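Local structure of ectonucleoside triphosphate diphosphohydrolase 4 (Homo sapiens, 6WG5) at residues 187-192 against 218-223; 377-382 against 461-466; 386-391 against 468-473. The protein belongs to the GDA1/CD39 family, whose members are built on the actin-like ATPase fold of mixed beta sheets packed against helices. All blocks are in the same frame, centred on the assembly; numbering follows the deposited sequence.

Contact 1 (187-192 against 218-223)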
# COMPACT_ATOMS: atom_id res chain seq x y z
N LEU A 187 10.18 3.81 9.76
CA LEU A 187 10.37 5.23 10.04
C LEU A 187 10.54 5.51 11.53
O LEU A 187 10.80 6.66 11.89
CB LEU A 187 9.19 6.04 9.50
CG LEU A 187 9.04 6.10 7.97
CD1 LEU A 187 7.83 6.95 7.60
CD2 LEU A 187 10.29 6.66 7.31
N GLY A 188 10.39 4.51 12.39
CA GLY A 188 10.61 4.69 13.81
C GLY A 188 9.47 5.35 14.56
O GLY A 188 9.68 5.82 15.68
N ARG A 189 8.27 5.38 13.98
CA ARG A 189 7.16 6.09 14.60
C ARG A 189 6.54 5.33 15.76
O ARG A 189 5.72 5.90 16.49
CB ARG A 189 6.08 6.38 13.55
CG ARG A 189 6.62 7.11 12.32
CD ARG A 189 7.33 8.40 12.71
NE ARG A 189 7.94 9.06 11.56
CZ ARG A 189 7.32 9.94 10.78
NH1 ARG A 189 6.06 10.28 11.01
NH2 ARG A 189 7.97 10.48 9.75
N PHE A 190 6.91 4.06 15.96
CA PHE A 190 6.49 3.31 17.13
C PHE A 190 7.56 3.30 18.22
O PHE A 190 7.31 2.76 19.30
CB PHE A 190 6.14 1.87 16.73
CG PHE A 190 5.07 1.79 15.67
CD1 PHE A 190 3.93 2.56 15.77
CD2 PHE A 190 5.23 0.96 14.58
CE1 PHE A 190 2.95 2.49 14.80
CE2 PHE A 190 4.25 0.89 13.60
CZ PHE A 190 3.11 1.66 13.71
N GLU A 191 8.73 3.88 17.96
CA GLU A 191 9.70 4.17 19.01
C GLU A 191 9.24 5.41 19.77
O GLU A 191 9.13 6.49 19.19
CB GLU A 191 11.09 4.38 18.41
CG GLU A 191 11.85 3.09 18.15
CD GLU A 191 12.91 3.25 17.08
OE1 GLU A 191 13.45 4.36 16.93
OE2 GLU A 191 13.20 2.25 16.38
N HIS A 192 8.97 5.25 21.06
CA HIS A 192 8.35 6.30 21.85
C HIS A 192 9.37 6.93 22.78
O HIS A 192 10.32 6.28 23.23
CB HIS A 192 7.17 5.74 22.64
CG HIS A 192 5.96 5.48 21.80
ND1 HIS A 192 5.85 5.94 20.50
CD2 HIS A 192 4.80 4.82 22.06
CE1 HIS A 192 4.68 5.57 20.00
NE2 HIS A 192 4.03 4.89 20.92
N ARG A 218 3.78 11.49 15.84
CA ARG A 218 2.87 11.48 14.70
C ARG A 218 3.27 10.37 13.73
O ARG A 218 4.46 10.09 13.54
CB ARG A 218 2.92 12.83 14.00
CG ARG A 218 1.91 13.00 12.88
CD ARG A 218 2.03 14.38 12.26
NE ARG A 218 3.29 14.56 11.56
CZ ARG A 218 3.73 15.73 11.10
NH1 ARG A 218 3.02 16.83 11.27
NH2 ARG A 218 4.89 15.79 10.47
N THR A 219 2.27 9.74 13.12
CA THR A 219 2.51 8.71 12.12
C THR A 219 2.37 9.29 10.72
O THR A 219 1.90 10.41 10.52
CB THR A 219 1.53 7.54 12.30
OG1 THR A 219 0.18 8.02 12.25
CG2 THR A 219 1.78 6.83 13.63
N ALA A 220 2.80 8.50 9.74
CA ALA A 220 2.77 8.88 8.33
C ALA A 220 1.70 8.06 7.62
O ALA A 220 1.73 6.83 7.67
CB ALA A 220 4.13 8.68 7.68
N GLY A 221 0.77 8.75 6.95
CA GLY A 221 -0.20 8.07 6.12
C GLY A 221 0.41 7.62 4.81
O GLY A 221 1.51 8.02 4.43
N ILE A 222 -0.32 6.76 4.11
CA ILE A 222 0.13 6.22 2.84
C ILE A 222 -0.96 6.44 1.79
O ILE A 222 -2.14 6.15 2.04
CB ILE A 222 0.51 4.73 2.94
CG1 ILE A 222 -0.60 3.93 3.62
CG2 ILE A 222 1.82 4.58 3.70
CD1 ILE A 222 -0.32 2.43 3.71
N LEU A 223 -0.56 6.97 0.65
CA LEU A 223 -1.40 7.06 -0.54
C LEU A 223 -0.78 6.18 -1.62
O LEU A 223 0.42 6.29 -1.89
CB LEU A 223 -1.50 8.51 -1.03
CG LEU A 223 -2.48 9.41 -0.30
CD1 LEU A 223 -2.02 10.85 -0.37
CD2 LEU A 223 -3.86 9.27 -0.91

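Contact 2 (377-382 against 461-466)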
# COMPACT_ATOMS: atom_id res chain seq x y z
N GLN A 377 -3.13 20.48 8.88
CA GLN A 377 -2.04 21.31 9.39
C GLN A 377 -1.04 20.52 10.21
O GLN A 377 0.09 20.99 10.40
CB GLN A 377 -2.61 22.47 10.22
CG GLN A 377 -3.54 22.06 11.35
CD GLN A 377 -5.00 22.12 10.97
OE1 GLN A 377 -5.39 21.73 9.87
NE2 GLN A 377 -5.83 22.63 11.88
N ASN A 378 -1.41 19.33 10.70
CA ASN A 378 -0.52 18.49 11.50
C ASN A 378 -0.63 17.05 10.99
O ASN A 378 -1.20 16.18 11.65
CB ASN A 378 -0.86 18.59 12.99
CG ASN A 378 0.04 17.71 13.84
OD1 ASN A 378 1.06 17.22 13.38
ND2 ASN A 378 -0.35 17.52 15.10
N SER A 379 -0.07 16.79 9.81
CA SER A 379 -0.11 15.47 9.21
C SER A 379 1.00 15.36 8.18
O SER A 379 1.65 16.34 7.82
CB SER A 379 -1.48 15.20 8.56
OG SER A 379 -1.67 16.03 7.42
N GLU A 380 1.22 14.13 7.71
CA GLU A 380 2.17 13.86 6.64
C GLU A 380 1.76 12.57 5.95
O GLU A 380 1.20 11.66 6.57
CB GLU A 380 3.61 13.75 7.17
CG GLU A 380 3.83 12.63 8.17
CD GLU A 380 5.23 12.62 8.74
OE1 GLU A 380 6.20 12.54 7.96
OE2 GLU A 380 5.37 12.71 9.99
N PHE A 381 2.04 12.50 4.65
CA PHE A 381 1.68 11.35 3.83
C PHE A 381 2.83 11.00 2.90
O PHE A 381 3.60 11.87 2.48
CB PHE A 381 0.43 11.62 2.99
CG PHE A 381 -0.86 11.48 3.74
CD1 PHE A 381 -1.64 10.34 3.61
CD2 PHE A 381 -1.29 12.49 4.59
CE1 PHE A 381 -2.83 10.21 4.30
CE2 PHE A 381 -2.49 12.36 5.28
CZ PHE A 381 -3.25 11.22 5.14
N TYR A 382 2.94 9.71 2.59
CA TYR A 382 3.79 9.22 1.52
C TYR A 382 2.92 8.82 0.33
O TYR A 382 1.84 8.24 0.51
CB TYR A 382 4.63 8.02 1.97
CG TYR A 382 5.89 8.39 2.72
CD1 TYR A 382 7.14 8.23 2.13
CD2 TYR A 382 5.83 8.89 4.01
CE1 TYR A 382 8.29 8.56 2.82
CE2 TYR A 382 6.98 9.23 4.70
CZ TYR A 382 8.21 9.06 4.10
OH TYR A 382 9.35 9.39 4.79
N VAL A 461 -4.49 22.70 -1.64
CA VAL A 461 -3.56 22.95 -2.74
C VAL A 461 -2.18 23.30 -2.19
O VAL A 461 -1.15 22.92 -2.76
CB VAL A 461 -4.09 24.07 -3.65
CG1 VAL A 461 -3.05 24.48 -4.68
CG2 VAL A 461 -5.37 23.60 -4.34
N ASN A 462 -2.14 24.01 -1.07
CA ASN A 462 -0.89 24.40 -0.44
C ASN A 462 -0.30 23.31 0.45
O ASN A 462 0.65 23.59 1.18
CB ASN A 462 -1.09 25.67 0.39
CG ASN A 462 -2.11 25.49 1.49
OD1 ASN A 462 -3.22 25.01 1.25
ND2 ASN A 462 -1.74 25.85 2.71
N TYR A 463 -0.83 22.09 0.40
CA TYR A 463 -0.33 21.03 1.27
C TYR A 463 1.16 20.81 1.03
O TYR A 463 1.61 20.64 -0.10
CB TYR A 463 -1.10 19.73 1.01
CG TYR A 463 -0.90 18.68 2.08
CD1 TYR A 463 -0.21 17.51 1.81
CD2 TYR A 463 -1.40 18.87 3.37
CE1 TYR A 463 -0.03 16.54 2.79
CE2 TYR A 463 -1.22 17.91 4.35
CZ TYR A 463 -0.53 16.75 4.05
OH TYR A 463 -0.35 15.80 5.03
N LYS A 464 1.93 20.81 2.12
CA LYS A 464 3.39 20.75 2.04
C LYS A 464 3.97 19.46 2.59
O LYS A 464 5.20 19.32 2.60
CB LYS A 464 4.01 21.94 2.79
CG LYS A 464 3.67 23.31 2.20
CD LYS A 464 4.31 23.52 0.83
CE LYS A 464 3.52 24.50 -0.02
NZ LYS A 464 3.06 23.87 -1.30
N SER A 465 3.14 18.51 3.03
CA SER A 465 3.61 17.35 3.77
C SER A 465 3.41 16.04 3.01
O SER A 465 3.37 14.97 3.63
CB SER A 465 2.93 17.28 5.13
OG SER A 465 3.07 18.51 5.82
N LEU A 466 3.28 16.09 1.69
CA LEU A 466 3.24 14.89 0.86
C LEU A 466 4.62 14.64 0.28
O LEU A 466 5.25 15.55 -0.28
CB LEU A 466 2.22 15.02 -0.27
CG LEU A 466 2.26 13.86 -1.29
CD1 LEU A 466 1.83 12.56 -0.63
CD2 LEU A 466 1.39 14.16 -2.50

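Contact 3 (386-391 against 468-473)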
# COMPACT_ATOMS: atom_id res chain seq x y z
N GLU A 386 1.72 5.57 -8.82
CA GLU A 386 1.56 6.68 -9.76
C GLU A 386 1.93 8.02 -9.14
O GLU A 386 2.39 8.92 -9.86
CB GLU A 386 0.13 6.72 -10.28
CG GLU A 386 -0.25 5.52 -11.14
CD GLU A 386 0.58 5.43 -12.41
OE1 GLU A 386 1.03 6.49 -12.89
OE2 GLU A 386 0.78 4.31 -12.91
N PHE A 387 1.74 8.18 -7.83
CA PHE A 387 2.14 9.43 -7.19
C PHE A 387 3.62 9.71 -7.40
O PHE A 387 4.03 10.88 -7.48
CB PHE A 387 1.81 9.38 -5.70
CG PHE A 387 0.35 9.51 -5.40
CD1 PHE A 387 -0.28 10.74 -5.46
CD2 PHE A 387 -0.40 8.39 -5.06
CE1 PHE A 387 -1.63 10.86 -5.19
CE2 PHE A 387 -1.75 8.51 -4.79
CZ PHE A 387 -2.37 9.75 -4.85
N TYR A 388 4.44 8.67 -7.51
CA TYR A 388 5.86 8.83 -7.80
C TYR A 388 6.14 8.83 -9.30
O TYR A 388 6.91 9.67 -9.79
CB TYR A 388 6.67 7.72 -7.13
CG TYR A 388 8.16 7.86 -7.32
CD1 TYR A 388 8.90 8.75 -6.56
CD2 TYR A 388 8.83 7.10 -8.27
CE1 TYR A 388 10.26 8.88 -6.72
CE2 TYR A 388 10.20 7.22 -8.45
CZ TYR A 388 10.91 8.11 -7.67
OH TYR A 388 12.27 8.24 -7.84
N TYR A 389 5.52 7.91 -10.04
CA TYR A 389 5.76 7.84 -11.48
C TYR A 389 5.32 9.13 -12.18
O TYR A 389 5.96 9.57 -13.13
CB TYR A 389 5.02 6.64 -12.07
CG TYR A 389 5.43 5.31 -11.47
CD1 TYR A 389 6.75 5.05 -11.14
CD2 TYR A 389 4.49 4.32 -11.23
CE1 TYR A 389 7.12 3.84 -10.59
CE2 TYR A 389 4.85 3.10 -10.68
CZ TYR A 389 6.17 2.87 -10.36
OH TYR A 389 6.54 1.66 -9.82
N CYS A 390 4.22 9.73 -11.72
CA CYS A 390 3.70 10.94 -12.36
C CYS A 390 4.47 12.20 -11.97
O CYS A 390 4.30 13.22 -12.64
CB CYS A 390 2.22 11.12 -12.03
SG CYS A 390 1.13 9.91 -12.82
N THR A 391 5.28 12.15 -10.92
CA THR A 391 6.12 13.29 -10.55
C THR A 391 7.56 13.13 -10.99
O THR A 391 8.24 14.14 -11.21
CB THR A 391 6.09 13.52 -9.04
OG1 THR A 391 6.50 12.33 -8.35
CG2 THR A 391 4.70 13.92 -8.57
N THR A 468 6.23 11.95 -2.41
CA THR A 468 6.11 10.84 -3.33
C THR A 468 7.42 10.07 -3.35
O THR A 468 8.50 10.66 -3.27
CB THR A 468 5.75 11.32 -4.74
OG1 THR A 468 6.85 12.05 -5.29
CG2 THR A 468 4.53 12.22 -4.69
N ALA A 469 7.33 8.75 -3.44
CA ALA A 469 8.51 7.91 -3.30
C ALA A 469 8.20 6.52 -3.82
O ALA A 469 7.04 6.11 -3.89
CB ALA A 469 8.99 7.85 -1.85
N LEU A 470 9.26 5.81 -4.18
CA LEU A 470 9.16 4.41 -4.56
C LEU A 470 9.54 3.47 -3.43
O LEU A 470 9.02 2.35 -3.36
CB LEU A 470 10.07 4.13 -5.77
CG LEU A 470 9.58 3.12 -6.82
CD1 LEU A 470 8.20 3.50 -7.38
CD2 LEU A 470 10.59 3.02 -7.94
N GLN A 471 10.42 3.91 -2.54
CA GLN A 471 10.86 3.10 -1.41
C GLN A 471 11.19 4.02 -0.25
O GLN A 471 11.24 5.25 -0.39
CB GLN A 471 12.06 2.22 -1.80
CG GLN A 471 13.16 2.96 -2.54
CD GLN A 471 14.18 2.01 -3.13
OE1 GLN A 471 13.89 0.84 -3.40
NE2 GLN A 471 15.40 2.50 -3.34
N VAL A 472 11.40 3.42 0.92
CA VAL A 472 11.71 4.15 2.14
C VAL A 472 13.03 3.61 2.69
O VAL A 472 13.20 2.39 2.82
CB VAL A 472 10.59 4.01 3.18
CG1 VAL A 472 10.89 4.85 4.41
CG2 VAL A 472 9.26 4.42 2.58
N TYR A 473 13.95 4.52 3.01
CA TYR A 473 15.29 4.14 3.43
C TYR A 473 15.89 3.12 2.46
O TYR A 473 16.52 2.14 2.85
CB TYR A 473 15.28 3.61 4.87
CG TYR A 473 14.89 4.65 5.90
CD1 TYR A 473 15.13 6.00 5.68
CD2 TYR A 473 14.27 4.28 7.08
CE1 TYR A 473 14.77 6.95 6.61
CE2 TYR A 473 13.90 5.24 8.02
CZ TYR A 473 14.16 6.57 7.78
OH TYR A 473 13.80 7.53 8.70

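Contact 1 (187-192 against 218-223)
Arg189 and Thr219 have the nearest CA atoms across the two segments, 5.9 Å apart, where the type I turn from Gly188 to Glu191 meets the chain leading into strand 221-225. This is a worked example of a buried arginine tying a turn to a main-chain carbonyl. With chi1 at -54° and a second bend at chi2, the Arg189 chain curls across the gap, laying CD 3.4 Å from Arg218 O. NH1 then donates to that same oxygen over 3.0 Å, with an N-H...O angle of 150°; the donor stands above the carbonyl plane. NH1 also forms a salt bridge with Glu380 OE2, as does Arg218 NH2, so two guanidinium groups share one carboxylate, whose charge probably offsets theirs only in part; Arg218 NH1 is hydrogen-bonded to Asn378 OD1. Two residues earlier, Leu187 makes an apolar contact through CD1, 4.1 Å from Ala220 CB. The turn starts at Gly188, whose positive phi closes helix 172-186 in a Schellman motif. That helix stays close, Asn184 OD1 accepting from Ala220 N. Tyr382 of strand 381-385 packs on both Leu187 and Ala220, while strand 270-279 reaches Thr219 through Tyr271.

Contact 2 (377-382 against 461-466)
Phe381 and Leu466 form a parallel beta bridge, their CA atoms 4.9 Å apart, at one margin of the mixed sheet characteristic of the actin-like, ribonuclease H-type fold. In the core order of that fold, 3-2-1-4-5, strands 381-385 and 466-468 probably correspond to the fourth and fifth core strands, the latter outermost in this sheet. The contact illustrates how a short edge strand is fastened by very few main-chain bonds. Phe381 N donates to Ser465 O over 3.0 Å, nearly straight at 170°, and the ladder continues just beyond with a backbone bond between Phe381 and Lys467. Two CA-H...O contacts support the bridge, from Glu380 CA to Ser465 O and from Leu466 CA to Phe381 O.

The tightly packed part lies on the face that carries Phe381 and Leu466. Leu466 has CG anti to its backbone N (chi1 172°), which brings CD1 alongside the Phe381 main chain and within 4.0 Å of Phe381 CB. The side chains of Phe381 and Tyr463 run at about a right angle to each other; Phe459 meets both rings edge-to-face, and Phe453 of helix 436-456 touches Tyr463 and Leu466, completing an aromatic cluster.

Toward solvent the contact becomes more polar and less enclosed. Ser379 and Ser465 are both partly exposed. Ser465 CB lies against the Ser379 carbonyl oxygen, and Ser465 CB is 4.1 Å from Glu380 CB. Tyr463 spans the two regions: its ring is buried, yet its hydroxyl reaches the serine end. That OH sits in the plane of the Phe381 ring, 3.5 Å from CD2 at the ring edge, and is hydrogen-bonded to Ser379 OG at 2.7 Å.

Contact 3 (386-391 against 468-473)
Tyr388 lies against the chain at Thr468, Ala469 and Leu470 where helix 386-392 passes the loop leaving strand 466-468, and the CA atoms of Tyr388 and Thr468 are 4.9 Å apart. It serves as an example of an aromatic side chain used as a flat surface for a neighbouring backbone. Its CB begins 3.6 Å from Ala469 O. With CG anti to the backbone N (chi1 -177°), the ring is carried across the chain at Ala469 and Leu470, and on one flank Tyr388 CD1 approaches Ala469 CA at 3.4 Å. Leu470 N sits over a face of the ring.

Leu470 can be followed outward from there. Its CB makes a CH-pi contact over the Tyr388 ring, 4.2 Å from the centroid and 20° off the normal. Past CG, the CD1 branch meets the flank of that ring at Tyr388 CD2, 3.8 Å away. At its tip Leu470 CD1 also bridges to the next residue of the helix, lying 3.4 Å from Tyr389 CE1 and close to Tyr389 OH, the two side chains crossing at about a right angle. Tyr389 is itself stacked on His433.

At the strand end of the contact, Thr468 and Thr391 extend toward each other, their OG1 atoms 3.1 Å apart, and Thr468 OG1 accepts from Gly399 N. The clear backbone hydrogen bonds of Thr468 and Ala469 are to Gly399 and Gly383. The contact thus rests mainly on nonpolar and CH-pi packing, with the loop's main chain held by those bonds.

In the fold
Contacts 1 and 2 reach the same sheet, and contact 3 lies just past the ends of strands 381-385 and 466-468. Contacts 1 and 2, with centres about 14 Å apart, occupy neighbouring strands, joined by a probable hydrogen bond from Leu223 N to Tyr382 O of 2.7 Å. Contact 3, centred about 15 Å from contact 2, lies a few residues further along both chains of contact 2: helix 386-392 follows strand 381-385, and segment 468-473 follows 461-466, so the two pairings alternate along the sequence. Contacts 1 and 3, about 17 Å apart by centres, meet through apolar atoms, Leu187 CD2 with Val472 CG1 at 3.5 Å and Leu223 CB with Phe387 CE2 at 3.8 Å.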